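6-aminohexanoate-dimer hydrolase (Bacillus anthracis, PDB 4GB7) probably hydrolyses amide bonds of 6-aminohexanoate oligomers such as the linear dimer, as a serine hydrolase of the beta-lactamase clan. Local coordinates at residues A[104-118]-A[405-418]. Residues are numbered along the deposited sequence; the frame is centred on the assembly and turned at random.
Sequences LLDDNKTDAFVVVHN and VYSNMYIDIAHHLE
Phe113, Val115 and His117 of strand 110-117 face helix 405-417, whose axis runs 10.4 Å from the strand's at 41° between their N-to-C directions. With CG anti to the backbone N (chi1 -171°), Phe113 extends toward the helix: CE1 lies 3.9 Å from the selenomethionine methyl Met409 CE, while Tyr410 CE1 and Ile413 CD1 approach the ring edge. Leu105 CD2 lies over one face of this ring. Val115 CG1 touches Leu417 CD1 at 3.8 Å. At the helix end, Leu417 CB packs over one face of the His117 ring, offset toward the rim, a CH-pi contact 3.9 Å from the centroid. His117 NE2 donates to Glu418 OE2 (2.7 Å, 150°); OE2 lies in the ring plane, and NE2 meets it on the carboxylate's anti side, slightly out of that group's plane. A water joins the same OE2 to Asn118 ND2, while Asn118 OD1 is hydrogen-bonded to Lys386. At the other end Leu104 CD2 meets Val405 CG1 and the selenium of Met409, and a second water bridges Tyr406 OH and Asn108 O. The C-terminal helix thus packs on the five-stranded antiparallel sheet of this beta-lactamase-like fold, also touching Ile389 of adjacent strand 387-393, while Val114 and Val116 face helix 307-318 across the sheet.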
loop_
_atom_site.group_PDB
_atom_site.type_symbol
_atom_site.label_atom_id
_atom_site.label_comp_id
_atom_site.label_asym_id
_atom_site.label_seq_id
_atom_site.Cartn_x
_atom_site.Cartn_y
_atom_site.Cartn_z
ATOM N N LEU A 104 20.798 -1.269 10.601
ATOM C CA LEU A 104 20.489 -0.616 9.299
ATOM C C LEU A 104 18.991 -0.220 9.298
ATOM O O LEU A 104 18.615 0.910 8.979
ATOM C CB LEU A 104 20.807 -1.520 8.118
ATOM C CG LEU A 104 20.372 -1.061 6.706
ATOM C CD1 LEU A 104 21.239 0.098 6.234
ATOM C CD2 LEU A 104 20.468 -2.245 5.763
ATOM N N LEU A 105 18.138 -1.160 9.686
ATOM C CA LEU A 105 16.720 -0.853 9.806
ATOM C C LEU A 105 16.447 0.366 10.687
ATOM O O LEU A 105 15.710 1.260 10.312
ATOM C CB LEU A 105 15.925 -2.081 10.264
ATOM C CG LEU A 105 15.909 -3.363 9.446
ATOM C CD1 LEU A 105 15.309 -4.530 10.227
ATOM C CD2 LEU A 105 15.139 -3.162 8.141
ATOM N N ASP A 106 17.063 0.395 11.861
ATOM C CA ASP A 106 16.835 1.469 12.826
ATOM C C ASP A 106 17.359 2.809 12.249
ATOM O O ASP A 106 16.717 3.844 12.431
ATOM C CB ASP A 106 17.535 1.117 14.179
ATOM C CG ASP A 106 17.037 1.932 15.364
ATOM O OD1 ASP A 106 15.976 2.530 15.321
ATOM O OD2 ASP A 106 17.754 2.000 16.413
ATOM N N ASP A 107 18.531 2.755 11.583
ATOM C CA ASP A 107 19.193 3.937 11.059
ATOM C C ASP A 107 18.305 4.593 9.990
ATOM O O ASP A 107 18.395 5.798 9.740
ATOM C CB ASP A 107 20.544 3.591 10.437
ATOM C CG ASP A 107 21.401 4.834 10.166
ATOM O OD1 ASP A 107 21.466 5.729 11.046
ATOM O OD2 ASP A 107 22.028 4.917 9.091
ATOM N N ASN A 108 17.424 3.790 9.401
ATOM C CA ASN A 108 16.521 4.294 8.384
ATOM C C ASN A 108 15.081 4.396 8.849
ATOM O O ASN A 108 14.143 4.446 8.039
ATOM C CB ASN A 108 16.661 3.502 7.091
ATOM C CG ASN A 108 18.013 3.718 6.452
ATOM O OD1 ASN A 108 18.208 4.655 5.654
ATOM N ND2 ASN A 108 18.959 2.845 6.795
ATOM N N LYS A 109 14.917 4.493 10.150
ATOM C CA LYS A 109 13.645 4.859 10.765
ATOM C C LYS A 109 12.587 3.789 10.494
ATOM O O LYS A 109 11.418 4.077 10.413
ATOM C CB LYS A 109 13.213 6.270 10.387
ATOM C CG LYS A 109 14.245 7.282 10.890
ATOM C CD LYS A 109 13.899 8.725 10.498
ATOM C CE LYS A 109 14.798 9.747 11.151
ATOM N NZ LYS A 109 16.218 9.613 10.773
ATOM N N THR A 110 13.013 2.531 10.400
ATOM C CA THR A 110 12.076 1.427 10.390
ATOM C C THR A 110 11.356 1.339 11.756
ATOM O O THR A 110 11.941 1.542 12.823
ATOM C CB THR A 110 12.813 0.108 10.124
ATOM O OG1 THR A 110 13.501 0.187 8.869
ATOM C CG2 THR A 110 11.875 -1.155 10.283
ATOM N N ASP A 111 10.071 1.086 11.701
ATOM C CA ASP A 111 9.244 0.860 12.905
ATOM C C ASP A 111 8.933 -0.622 13.150
ATOM O O ASP A 111 8.800 -1.021 14.317
ATOM C CB ASP A 111 7.922 1.637 12.826
ATOM C CG ASP A 111 8.104 3.140 12.861
ATOM O OD1 ASP A 111 8.954 3.660 13.611
ATOM O OD2 ASP A 111 7.388 3.827 12.134
ATOM N N ALA A 112 8.726 -1.380 12.056
ATOM C CA ALA A 112 8.437 -2.799 12.116
ATOM C C ALA A 112 9.020 -3.523 10.934
ATOM O O ALA A 112 8.972 -3.035 9.805
ATOM C CB ALA A 112 6.934 -3.057 12.173
ATOM N N PHE A 113 9.503 -4.723 11.208
ATOM C CA PHE A 113 10.092 -5.562 10.184
ATOM C C PHE A 113 9.697 -6.994 10.516
ATOM O O PHE A 113 9.992 -7.475 11.583
ATOM C CB PHE A 113 11.585 -5.341 10.100
ATOM C CG PHE A 113 12.234 -6.006 8.941
ATOM C CD1 PHE A 113 12.144 -5.452 7.672
ATOM C CD2 PHE A 113 12.920 -7.208 9.089
ATOM C CE1 PHE A 113 12.758 -6.063 6.595
ATOM C CE2 PHE A 113 13.576 -7.785 8.026
ATOM C CZ PHE A 113 13.459 -7.239 6.766
ATOM N N VAL A 114 8.955 -7.625 9.612
ATOM C CA VAL A 114 8.481 -8.991 9.790
ATOM C C VAL A 114 8.872 -9.851 8.579
ATOM O O VAL A 114 8.572 -9.471 7.407
ATOM C CB VAL A 114 6.961 -9.013 9.958
ATOM C CG1 VAL A 114 6.417 -10.440 10.001
ATOM C CG2 VAL A 114 6.520 -8.196 11.201
ATOM N N VAL A 115 9.451 -11.012 8.862
ATOM C CA VAL A 115 9.840 -11.993 7.853
ATOM C C VAL A 115 9.132 -13.333 8.133
ATOM O O VAL A 115 9.238 -13.918 9.203
ATOM C CB VAL A 115 11.355 -12.234 7.793
ATOM C CG1 VAL A 115 11.696 -13.236 6.674
ATOM C CG2 VAL A 115 12.130 -10.927 7.700
ATOM N N VAL A 116 8.392 -13.792 7.141
ATOM C CA VAL A 116 7.660 -15.050 7.166
ATOM C C VAL A 116 8.260 -15.933 6.054
ATOM O O VAL A 116 8.560 -15.437 4.950
ATOM C CB VAL A 116 6.182 -14.850 6.914
ATOM C CG1 VAL A 116 5.412 -16.187 7.000
ATOM C CG2 VAL A 116 5.591 -13.898 7.941
ATOM N N HIS A 117 8.463 -17.208 6.350
ATOM C CA HIS A 117 9.135 -18.161 5.433
ATOM C C HIS A 117 8.452 -19.498 5.548
ATOM O O HIS A 117 8.282 -20.041 6.642
ATOM C CB HIS A 117 10.593 -18.314 5.788
ATOM C CG HIS A 117 11.358 -19.178 4.841
ATOM N ND1 HIS A 117 12.214 -20.138 5.263
ATOM C CD2 HIS A 117 11.366 -19.218 3.436
ATOM C CE1 HIS A 117 12.758 -20.760 4.174
ATOM N NE2 HIS A 117 12.233 -20.209 3.058
ATOM N N ASN A 118 7.951 -19.993 4.422
ATOM C CA ASN A 118 7.154 -21.212 4.398
ATOM C C ASN A 118 6.006 -21.164 5.413
ATOM O O ASN A 118 5.641 -22.177 6.048
ATOM C CB ASN A 118 8.017 -22.490 4.613
ATOM C CG ASN A 118 9.052 -22.703 3.521
ATOM O OD1 ASN A 118 8.723 -22.642 2.340
ATOM N ND2 ASN A 118 10.295 -22.965 3.910
ATOM N N VAL A 405 19.007 -0.765 -1.559
ATOM C CA VAL A 405 19.598 -1.559 -0.488
ATOM C C VAL A 405 18.589 -2.575 0.073
ATOM O O VAL A 405 18.885 -3.776 0.165
ATOM C CB VAL A 405 20.165 -0.690 0.647
ATOM C CG1 VAL A 405 20.602 -1.540 1.845
ATOM C CG2 VAL A 405 21.345 0.151 0.113
ATOM N N TYR A 406 17.387 -2.117 0.386
ATOM C CA TYR A 406 16.348 -2.995 0.852
ATOM C C TYR A 406 15.952 -4.050 -0.171
ATOM O O TYR A 406 15.810 -5.222 0.175
ATOM C CB TYR A 406 15.138 -2.164 1.257
ATOM C CG TYR A 406 15.197 -1.369 2.553
ATOM C CD1 TYR A 406 16.192 -1.574 3.515
ATOM C CD2 TYR A 406 14.231 -0.403 2.812
ATOM C CE1 TYR A 406 16.156 -0.896 4.693
ATOM C CE2 TYR A 406 14.185 0.289 3.985
ATOM C CZ TYR A 406 15.171 0.054 4.919
ATOM O OH TYR A 406 15.125 0.723 6.105
ATOM N N SER A 407 15.787 -3.648 -1.436
ATOM C CA SER A 407 15.356 -4.600 -2.443
ATOM C C SER A 407 16.334 -5.756 -2.587
ATOM O O SER A 407 15.940 -6.911 -2.694
ATOM C CB SER A 407 15.162 -3.900 -3.794
ATOM O OG SER A 407 14.113 -2.962 -3.699
ATOM N N ASN A 408 17.631 -5.422 -2.556
ATOM C CA ASN A 408 18.667 -6.419 -2.640
ATOM C C ASN A 408 18.766 -7.228 -1.337
ATOM O O ASN A 408 18.993 -8.437 -1.379
ATOM C CB ASN A 408 20.005 -5.756 -2.958
ATOM C CG ASN A 408 20.161 -5.501 -4.456
ATOM O OD1 ASN A 408 20.377 -6.468 -5.215
ATOM N ND2 ASN A 408 20.000 -4.217 -4.894
HETATM N N MSE A 409 18.596 -6.581 -0.195
HETATM C CA MSE A 409 18.618 -7.255 1.120
HETATM C C MSE A 409 17.523 -8.322 1.197
HETATM O O MSE A 409 17.719 -9.417 1.754
HETATM C CB MSE A 409 18.382 -6.204 2.197
HETATM C CG MSE A 409 18.293 -6.667 3.620
HETATM SE SE MSE A 409 17.866 -5.046 4.598
HETATM C CE MSE A 409 15.953 -5.188 4.535
ATOM N N TYR A 410 16.361 -8.045 0.593
ATOM C CA TYR A 410 15.288 -9.048 0.647
ATOM C C TYR A 410 15.668 -10.338 -0.107
ATOM O O TYR A 410 15.318 -11.446 0.295
ATOM C CB TYR A 410 14.018 -8.491 0.065
ATOM C CG TYR A 410 13.429 -7.281 0.753
ATOM C CD1 TYR A 410 13.731 -6.928 2.048
ATOM C CD2 TYR A 410 12.587 -6.467 0.066
ATOM C CE1 TYR A 410 13.182 -5.779 2.617
ATOM C CE2 TYR A 410 12.033 -5.353 0.625
ATOM C CZ TYR A 410 12.354 -4.989 1.914
ATOM O OH TYR A 410 11.765 -3.837 2.446
ATOM N N ILE A 411 16.376 -10.186 -1.216
ATOM C CA ILE A 411 16.923 -11.319 -1.952
ATOM C C ILE A 411 17.956 -12.083 -1.118
ATOM O O ILE A 411 17.896 -13.322 -1.004
ATOM C CB ILE A 411 17.509 -10.890 -3.320
ATOM C CG1 ILE A 411 16.442 -10.225 -4.208
ATOM C CG2 ILE A 411 18.109 -12.138 -4.002
ATOM C CD1 ILE A 411 16.953 -9.592 -5.495
ATOM N N ASP A 412 18.898 -11.371 -0.506
ATOM C CA ASP A 412 19.851 -12.017 0.338
ATOM C C ASP A 412 19.258 -12.729 1.538
ATOM O O ASP A 412 19.709 -13.841 1.883
ATOM C CB ASP A 412 20.908 -11.030 0.806
ATOM C CG ASP A 412 21.844 -10.577 -0.329
ATOM O OD1 ASP A 412 21.966 -11.272 -1.389
ATOM O OD2 ASP A 412 22.487 -9.533 -0.120
ATOM N N ILE A 413 18.256 -12.116 2.171
ATOM C CA ILE A 413 17.554 -12.802 3.251
ATOM C C ILE A 413 16.908 -14.104 2.756
ATOM O O ILE A 413 17.039 -15.141 3.378
ATOM C CB ILE A 413 16.519 -11.900 3.979
ATOM C CG1 ILE A 413 17.219 -10.763 4.698
ATOM C CG2 ILE A 413 15.631 -12.767 4.917
ATOM C CD1 ILE A 413 16.281 -9.650 5.142
ATOM N N ALA A 414 16.169 -14.033 1.648
ATOM C CA ALA A 414 15.560 -15.224 1.074
ATOM C C ALA A 414 16.606 -16.344 0.844
ATOM O O ALA A 414 16.374 -17.515 1.152
ATOM C CB ALA A 414 14.864 -14.867 -0.255
ATOM N N HIS A 415 17.730 -16.008 0.228
ATOM C CA HIS A 415 18.713 -17.039 -0.114
ATOM C C HIS A 415 19.324 -17.633 1.161
ATOM O O HIS A 415 19.644 -18.808 1.210
ATOM C CB HIS A 415 19.804 -16.455 -0.990
ATOM C CG HIS A 415 19.332 -16.104 -2.368
ATOM N ND1 HIS A 415 20.108 -15.480 -3.274
ATOM C CD2 HIS A 415 18.076 -16.267 -2.971
ATOM C CE1 HIS A 415 19.396 -15.318 -4.415
ATOM N NE2 HIS A 415 18.158 -15.782 -4.209
ATOM N N HIS A 416 19.509 -16.808 2.181
ATOM C CA HIS A 416 19.948 -17.283 3.496
ATOM C C HIS A 416 18.979 -18.264 4.129
ATOM O O HIS A 416 19.390 -19.333 4.599
ATOM C CB HIS A 416 20.210 -16.107 4.399
ATOM C CG HIS A 416 20.542 -16.487 5.808
ATOM N ND1 HIS A 416 21.770 -16.900 6.177
ATOM C CD2 HIS A 416 19.769 -16.486 6.937
ATOM C CE1 HIS A 416 21.778 -17.149 7.495
ATOM N NE2 HIS A 416 20.546 -16.896 7.964
ATOM N N LEU A 417 17.690 -17.936 4.112
ATOM C CA LEU A 417 16.654 -18.782 4.686
ATOM C C LEU A 417 16.495 -20.080 3.892
ATOM O O LEU A 417 16.117 -21.118 4.448
ATOM C CB LEU A 417 15.329 -18.001 4.739
ATOM C CG LEU A 417 15.273 -16.806 5.699
ATOM C CD1 LEU A 417 13.918 -16.160 5.599
ATOM C CD2 LEU A 417 15.598 -17.167 7.148
ATOM N N GLU A 418 16.783 -20.033 2.593
ATOM C CA GLU A 418 16.732 -21.197 1.751
ATOM C C GLU A 418 17.996 -22.052 1.860
ATOM O O GLU A 418 18.071 -23.079 1.247
ATOM C CB GLU A 418 16.453 -20.794 0.280
ATOM C CG GLU A 418 15.057 -20.269 -0.018
ATOM C CD GLU A 418 14.003 -21.369 -0.017
ATOM O OE1 GLU A 418 13.913 -22.071 -1.032
ATOM O OE2 GLU A 418 13.277 -21.531 0.991
HETATM O O HOH W 1 13.092 2.496 6.392
HETATM O O HOH W 2 12.608 -23.878 2.425
#